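Local coordinates for arginyl-trna synthetase (Thermus thermophilus, PDB 1IQ0), which probably joins L-arginine to its cognate tRNA at the expense of ATP, giving L-arginyl-tRNA(Arg), AMP and diphosphate, as a monomeric aminoacyl-tRNA synthetase of the first class, at residues A[292-295]-A[296-300]; A[537-540]-A[541-544]. All blocks are in the same frame, centred on the assembly; numbering follows the deposited sequence.

Interaction 1 of 2, residues A[292-295]-A[296-300]; sequences LLRS and NGTAT
Leu-293 and Ala-299 lie across from each other, CA to CA 4.6 Å, where residues 292-300 double back on themselves through a type I turn from Arg-294 to Gly-297. Three backbone bonds close the loop: Thr-300 N to Leu-292 O at 2.9 Å, Arg-294 N to Thr-298 O at 3.0 Å and nearly straight, and Gly-297 N to Arg-294 O at 2.8 Å, the last reaching its oxygen from above the carbonyl plane. Gly-297 has a positive phi of 98°, a backbone shape in which a CB would jam against the preceding carbonyl oxygen. On one face of the loop CD2 of Leu-293 reaches across to Ala-299, 3.9 Å from its CB; a small methyl suits a bridge partner whose backbone lies so near. Arg-294 spans the loop on an extended chain from CG to NE. Its guanidinium meets Thr-298 CG2 near its plane, 3.4 Å from NH1, while NH1 also makes a weak bond to Ala-299 O (3.5 Å) and Thr-300 OG1 sits over one face. Such a long, charged side chain fits this exposed surface. In the catalytic region, the loop leads from strand 289-291 into helix 301-312, with Thr-300 as N-cap. Leu-292 and Leu-293 both face Leu-274 of strand 274-277, a classic beta bulge; Leu-292 packs on helix 301-312, while Leu-293 and Ala-299 rest on helix 248-256.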
ATOM      1  N   LEU A 292     -23.318  -8.883 -19.441  1.00 26.45           N
ATOM      2  CA  LEU A 292     -22.932  -7.489 -19.641  1.00 23.28           C
ATOM      3  C   LEU A 292     -24.214  -6.655 -19.637  1.00 25.91           C
ATOM      4  O   LEU A 292     -24.313  -5.659 -18.919  1.00 25.11           O
ATOM      5  CB  LEU A 292     -22.181  -7.321 -20.972  1.00 22.60           C
ATOM      6  CG  LEU A 292     -20.849  -8.077 -21.119  1.00 24.05           C
ATOM      7  CD1 LEU A 292     -20.277  -7.880 -22.515  1.00 22.03           C
ATOM      8  CD2 LEU A 292     -19.860  -7.575 -20.081  1.00 20.48           C
ATOM      9  N   LEU A 293     -25.192  -7.074 -20.441  1.00 25.23           N
ATOM     10  CA  LEU A 293     -26.489  -6.404 -20.518  1.00 25.44           C
ATOM     11  C   LEU A 293     -27.595  -7.410 -20.210  1.00 27.37           C
ATOM     12  O   LEU A 293     -27.661  -8.469 -20.832  1.00 29.38           O
ATOM     13  CB  LEU A 293     -26.732  -5.824 -21.918  1.00 26.68           C
ATOM     14  CG  LEU A 293     -25.914  -4.613 -22.377  1.00 29.09           C
ATOM     15  CD1 LEU A 293     -26.323  -4.223 -23.793  1.00 28.63           C
ATOM     16  CD2 LEU A 293     -26.141  -3.453 -21.429  1.00 31.49           C
ATOM     17  N   ARG A 294     -28.455  -7.093 -19.248  1.00 34.84           N
ATOM     18  CA  ARG A 294     -29.559  -7.992 -18.922  1.00 36.30           C
ATOM     19  C   ARG A 294     -30.553  -7.877 -20.071  1.00 36.39           C
ATOM     20  O   ARG A 294     -30.488  -6.928 -20.852  1.00 36.62           O
ATOM     21  CB  ARG A 294     -30.219  -7.590 -17.598  1.00 32.55           C
ATOM     22  CG  ARG A 294     -29.253  -7.553 -16.415  1.00 36.95           C
ATOM     23  CD  ARG A 294     -29.988  -7.449 -15.088  1.00 41.23           C
ATOM     24  NE  ARG A 294     -29.079  -7.246 -13.957  1.00 48.19           N
ATOM     25  CZ  ARG A 294     -28.421  -6.112 -13.716  1.00 50.17           C
ATOM     26  NH1 ARG A 294     -28.571  -5.073 -14.529  1.00 49.36           N
ATOM     27  NH2 ARG A 294     -27.612  -6.012 -12.662  1.00 44.22           N
ATOM     28  N   SER A 295     -31.460  -8.845 -20.186  1.00 38.74           N
ATOM     29  CA  SER A 295     -32.449  -8.845 -21.262  1.00 38.62           C
ATOM     30  C   SER A 295     -33.255  -7.553 -21.351  1.00 38.95           C
ATOM     31  O   SER A 295     -33.628  -7.130 -22.446  1.00 36.76           O
ATOM     32  CB  SER A 295     -33.403 -10.035 -21.109  1.00 38.31           C
ATOM     33  OG  SER A 295     -33.986 -10.067 -19.816  1.00 46.98           O
ATOM     34  N   ASN A 296     -33.512  -6.921 -20.208  1.00 47.45           N
ATOM     35  CA  ASN A 296     -34.275  -5.676 -20.190  1.00 46.73           C
ATOM     36  C   ASN A 296     -33.468  -4.486 -20.713  1.00 47.66           C
ATOM     37  O   ASN A 296     -33.993  -3.377 -20.832  1.00 51.22           O
ATOM     38  CB  ASN A 296     -34.788  -5.383 -18.773  1.00 39.45           C
ATOM     39  CG  ASN A 296     -33.667  -5.152 -17.780  1.00 40.43           C
ATOM     40  OD1 ASN A 296     -33.910  -4.949 -16.589  1.00 41.15           O
ATOM     41  ND2 ASN A 296     -32.432  -5.180 -18.263  1.00 40.73           N
ATOM     42  N   GLY A 297     -32.193  -4.716 -21.019  1.00 38.26           N
ATOM     43  CA  GLY A 297     -31.351  -3.649 -21.545  1.00 36.46           C
ATOM     44  C   GLY A 297     -30.460  -2.937 -20.540  1.00 36.40           C
ATOM     45  O   GLY A 297     -29.606  -2.134 -20.923  1.00 37.09           O
ATOM     46  N   THR A 298     -30.646  -3.229 -19.256  1.00 32.14           N
ATOM     47  CA  THR A 298     -29.859  -2.599 -18.200  1.00 34.05           C
ATOM     48  C   THR A 298     -28.422  -3.120 -18.113  1.00 34.96           C
ATOM     49  O   THR A 298     -28.188  -4.329 -18.097  1.00 33.96           O
ATOM     50  CB  THR A 298     -30.534  -2.792 -16.833  1.00 35.22           C
ATOM     51  OG1 THR A 298     -31.834  -2.186 -16.855  1.00 38.28           O
ATOM     52  CG2 THR A 298     -29.705  -2.147 -15.735  1.00 36.84           C
ATOM     53  N   ALA A 299     -27.465  -2.198 -18.050  1.00 39.05           N
ATOM     54  CA  ALA A 299     -26.058  -2.561 -17.967  1.00 38.43           C
ATOM     55  C   ALA A 299     -25.732  -3.121 -16.593  1.00 40.05           C
ATOM     56  O   ALA A 299     -26.295  -2.700 -15.581  1.00 43.79           O
ATOM     57  CB  ALA A 299     -25.185  -1.358 -18.254  1.00 29.78           C
ATOM     58  N   THR A 300     -24.808  -4.069 -16.565  1.00 28.59           N
ATOM     59  CA  THR A 300     -24.402  -4.706 -15.321  1.00 26.24           C
ATOM     60  C   THR A 300     -23.186  -3.997 -14.730  1.00 26.12           C
ATOM     61  O   THR A 300     -22.514  -3.229 -15.423  1.00 23.59           O
ATOM     62  CB  THR A 300     -24.045  -6.181 -15.581  1.00 46.71           C
ATOM     63  OG1 THR A 300     -23.946  -6.877 -14.339  1.00 51.43           O
ATOM     64  CG2 THR A 300     -22.714  -6.284 -16.301  1.00 42.56           C
TER

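Interaction 2 of 2, residues A[537-540]-A[541-544]; sequences ASWN and AYYN
Trp-539 touches both Tyr-542 and Tyr-543, three and four residues further along the helix. Its CZ3 lies 3.8 Å from CD2 of Tyr-542, approaching the edge of the tyrosine ring near its plane. Over one face of the indole comes CB of Tyr-543, and CZ2 meets CD1 of the same tyrosine at 4.1 Å; the two rings form an oblique pair, inclined at 43° with centroids 5.9 Å apart. In Trp-539 the CG is anti to the backbone N (chi1 160°), which points the indole outward with a lean toward the C-terminal end, over the tyrosines. Beneath the rings run four successive i to i+4 backbone bonds, among them Tyr-543 N to Trp-539 O at 2.8 Å and Asn-544 N to Asn-540 O, also 2.8 Å, which fix the spacing of the side chains.

In the next shell, helix 525-544 packs among helices 470-487, 500-509 and 562-583 of the DALR anticodon-binding region. Trp-539 is buried between 470-487 and 562-583, and Tyr-542 packs on 500-509 and 562-583. Replacing the indole by an alanine is likely to open a gap between helices 470-487 and 562-583 and to leave the tyrosine rings without their common apolar neighbour.

Chemically, the contact divides the labour: carbon surfaces meet between the rings, while Ser-538 OG bonds Asp-508 and the Asn-540 amide bonds Tyr-472 through ND2 and Arg-479 through OD1. Tyrosine suits the buried position of Tyr-542, its ring packing on carbon as its OH is satisfied by Glu-502. Tyr-543 lies on the exposed side, where its ring makes a cation-pi contact with Arg-479 that would probably ease the arginine's charge.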
ATOM      1  N   ALA A 537      14.104  -3.314  16.421  1.00 21.06           N
ATOM      2  CA  ALA A 537      14.447  -4.249  17.492  1.00 20.58           C
ATOM      3  C   ALA A 537      15.964  -4.431  17.541  1.00 19.50           C
ATOM      4  O   ALA A 537      16.558  -4.526  18.618  1.00 21.27           O
ATOM      5  CB  ALA A 537      13.769  -5.609  17.260  1.00 16.14           C
ATOM      6  N   SER A 538      16.577  -4.498  16.361  1.00 22.70           N
ATOM      7  CA  SER A 538      18.024  -4.661  16.242  1.00 25.85           C
ATOM      8  C   SER A 538      18.726  -3.413  16.784  1.00 28.15           C
ATOM      9  O   SER A 538      19.741  -3.506  17.472  1.00 23.12           O
ATOM     10  CB  SER A 538      18.400  -4.879  14.774  1.00 24.19           C
ATOM     11  OG  SER A 538      19.801  -4.995  14.610  1.00 22.87           O
ATOM     12  N   TRP A 539      18.184  -2.245  16.463  1.00 23.05           N
ATOM     13  CA  TRP A 539      18.754  -0.996  16.949  1.00 22.23           C
ATOM     14  C   TRP A 539      18.663  -0.923  18.478  1.00 19.90           C
ATOM     15  O   TRP A 539      19.619  -0.541  19.142  1.00 21.42           O
ATOM     16  CB  TRP A 539      18.025   0.197  16.327  1.00 18.96           C
ATOM     17  CG  TRP A 539      18.194   1.467  17.093  1.00 23.24           C
ATOM     18  CD1 TRP A 539      17.233   2.121  17.812  1.00 24.33           C
ATOM     19  CD2 TRP A 539      19.400   2.220  17.255  1.00 23.31           C
ATOM     20  NE1 TRP A 539      17.765   3.237  18.414  1.00 22.09           N
ATOM     21  CE2 TRP A 539      19.095   3.322  18.090  1.00 24.61           C
ATOM     22  CE3 TRP A 539      20.707   2.073  16.781  1.00 22.94           C
ATOM     23  CZ2 TRP A 539      20.055   4.273  18.461  1.00 22.35           C
ATOM     24  CZ3 TRP A 539      21.666   3.023  17.151  1.00 25.80           C
ATOM     25  CH2 TRP A 539      21.330   4.106  17.983  1.00 23.38           C
ATOM     26  N   ASN A 540      17.518  -1.297  19.033  1.00 21.27           N
ATOM     27  CA  ASN A 540      17.348  -1.269  20.478  1.00 21.03           C
ATOM     28  C   ASN A 540      18.282  -2.226  21.227  1.00 22.63           C
ATOM     29  O   ASN A 540      18.860  -1.851  22.248  1.00 23.97           O
ATOM     30  CB  ASN A 540      15.886  -1.554  20.845  1.00 20.11           C
ATOM     31  CG  ASN A 540      14.996  -0.343  20.631  1.00 23.44           C
ATOM     32  OD1 ASN A 540      15.391   0.785  20.916  1.00 25.55           O
ATOM     33  ND2 ASN A 540      13.792  -0.571  20.140  1.00 20.59           N
ATOM     34  N   ALA A 541      18.427  -3.450  20.728  1.00 22.27           N
ATOM     35  CA  ALA A 541      19.310  -4.425  21.361  1.00 20.60           C
ATOM     36  C   ALA A 541      20.742  -3.891  21.282  1.00 21.67           C
ATOM     37  O   ALA A 541      21.528  -4.028  22.216  1.00 24.80           O
ATOM     38  CB  ALA A 541      19.213  -5.774  20.642  1.00 13.46           C
ATOM     39  N   TYR A 542      21.068  -3.282  20.149  1.00 19.72           N
ATOM     40  CA  TYR A 542      22.386  -2.710  19.928  1.00 19.67           C
ATOM     41  C   TYR A 542      22.624  -1.576  20.934  1.00 23.80           C
ATOM     42  O   TYR A 542      23.643  -1.545  21.618  1.00 23.05           O
ATOM     43  CB  TYR A 542      22.472  -2.172  18.498  1.00 20.73           C
ATOM     44  CG  TYR A 542      23.753  -1.449  18.153  1.00 19.48           C
ATOM     45  CD1 TYR A 542      24.939  -2.156  17.917  1.00 23.30           C
ATOM     46  CD2 TYR A 542      23.776  -0.057  18.025  1.00 21.90           C
ATOM     47  CE1 TYR A 542      26.106  -1.498  17.553  1.00 23.10           C
ATOM     48  CE2 TYR A 542      24.938   0.611  17.664  1.00 22.03           C
ATOM     49  CZ  TYR A 542      26.102  -0.117  17.427  1.00 20.55           C
ATOM     50  OH  TYR A 542      27.251   0.539  17.046  1.00 23.10           O
ATOM     51  N   TYR A 543      21.668  -0.655  21.029  1.00 16.03           N
ATOM     52  CA  TYR A 543      21.786   0.481  21.948  1.00 17.22           C
ATOM     53  C   TYR A 543      21.853   0.064  23.424  1.00 19.17           C
ATOM     54  O   TYR A 543      22.636   0.614  24.195  1.00 23.97           O
ATOM     55  CB  TYR A 543      20.603   1.427  21.763  1.00 16.62           C
ATOM     56  CG  TYR A 543      20.631   2.637  22.681  1.00 16.23           C
ATOM     57  CD1 TYR A 543      21.303   3.802  22.312  1.00 19.71           C
ATOM     58  CD2 TYR A 543      19.969   2.618  23.911  1.00 16.88           C
ATOM     59  CE1 TYR A 543      21.313   4.917  23.136  1.00 18.47           C
ATOM     60  CE2 TYR A 543      19.976   3.736  24.750  1.00 20.13           C
ATOM     61  CZ  TYR A 543      20.650   4.879  24.352  1.00 20.00           C
ATOM     62  OH  TYR A 543      20.673   5.980  25.172  1.00 26.02           O
ATOM     63  N   ASN A 544      21.023  -0.904  23.801  1.00 17.64           N
ATOM     64  CA  ASN A 544      20.959  -1.379  25.175  1.00 18.34           C
ATOM     65  C   ASN A 544      22.059  -2.336  25.632  1.00 20.32           C
ATOM     66  O   ASN A 544      22.192  -2.577  26.828  1.00 22.15           O
ATOM     67  CB  ASN A 544      19.602  -2.054  25.437  1.00 17.64           C
ATOM     68  CG  ASN A 544      18.439  -1.094  25.299  1.00 24.58           C
ATOM     69  OD1 ASN A 544      18.526   0.067  25.699  1.00 27.33           O
ATOM     70  ND2 ASN A 544      17.335  -1.577  24.738  1.00 25.04           N
TER

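Following the chain from the N terminus, interaction 1 comes first, between strand 289-291 and helix 301-312 in the catalytic region, where it closes a short hairpin-like loop. Interaction 2 opens more than two hundred residues later, in the last two turns of helix 525-544 of the DALR anticodon-binding region; it closes no loop beyond successive helical turns. The two are in series, neither nested nor crossed, and lie on opposite sides of the chain's centre with centres about 62 Å apart and no touch. The first ties strand 274-277 to helices 248-256 and 301-312, the second lets helix 525-544 pack against helices 470-487, 500-509 and 562-583.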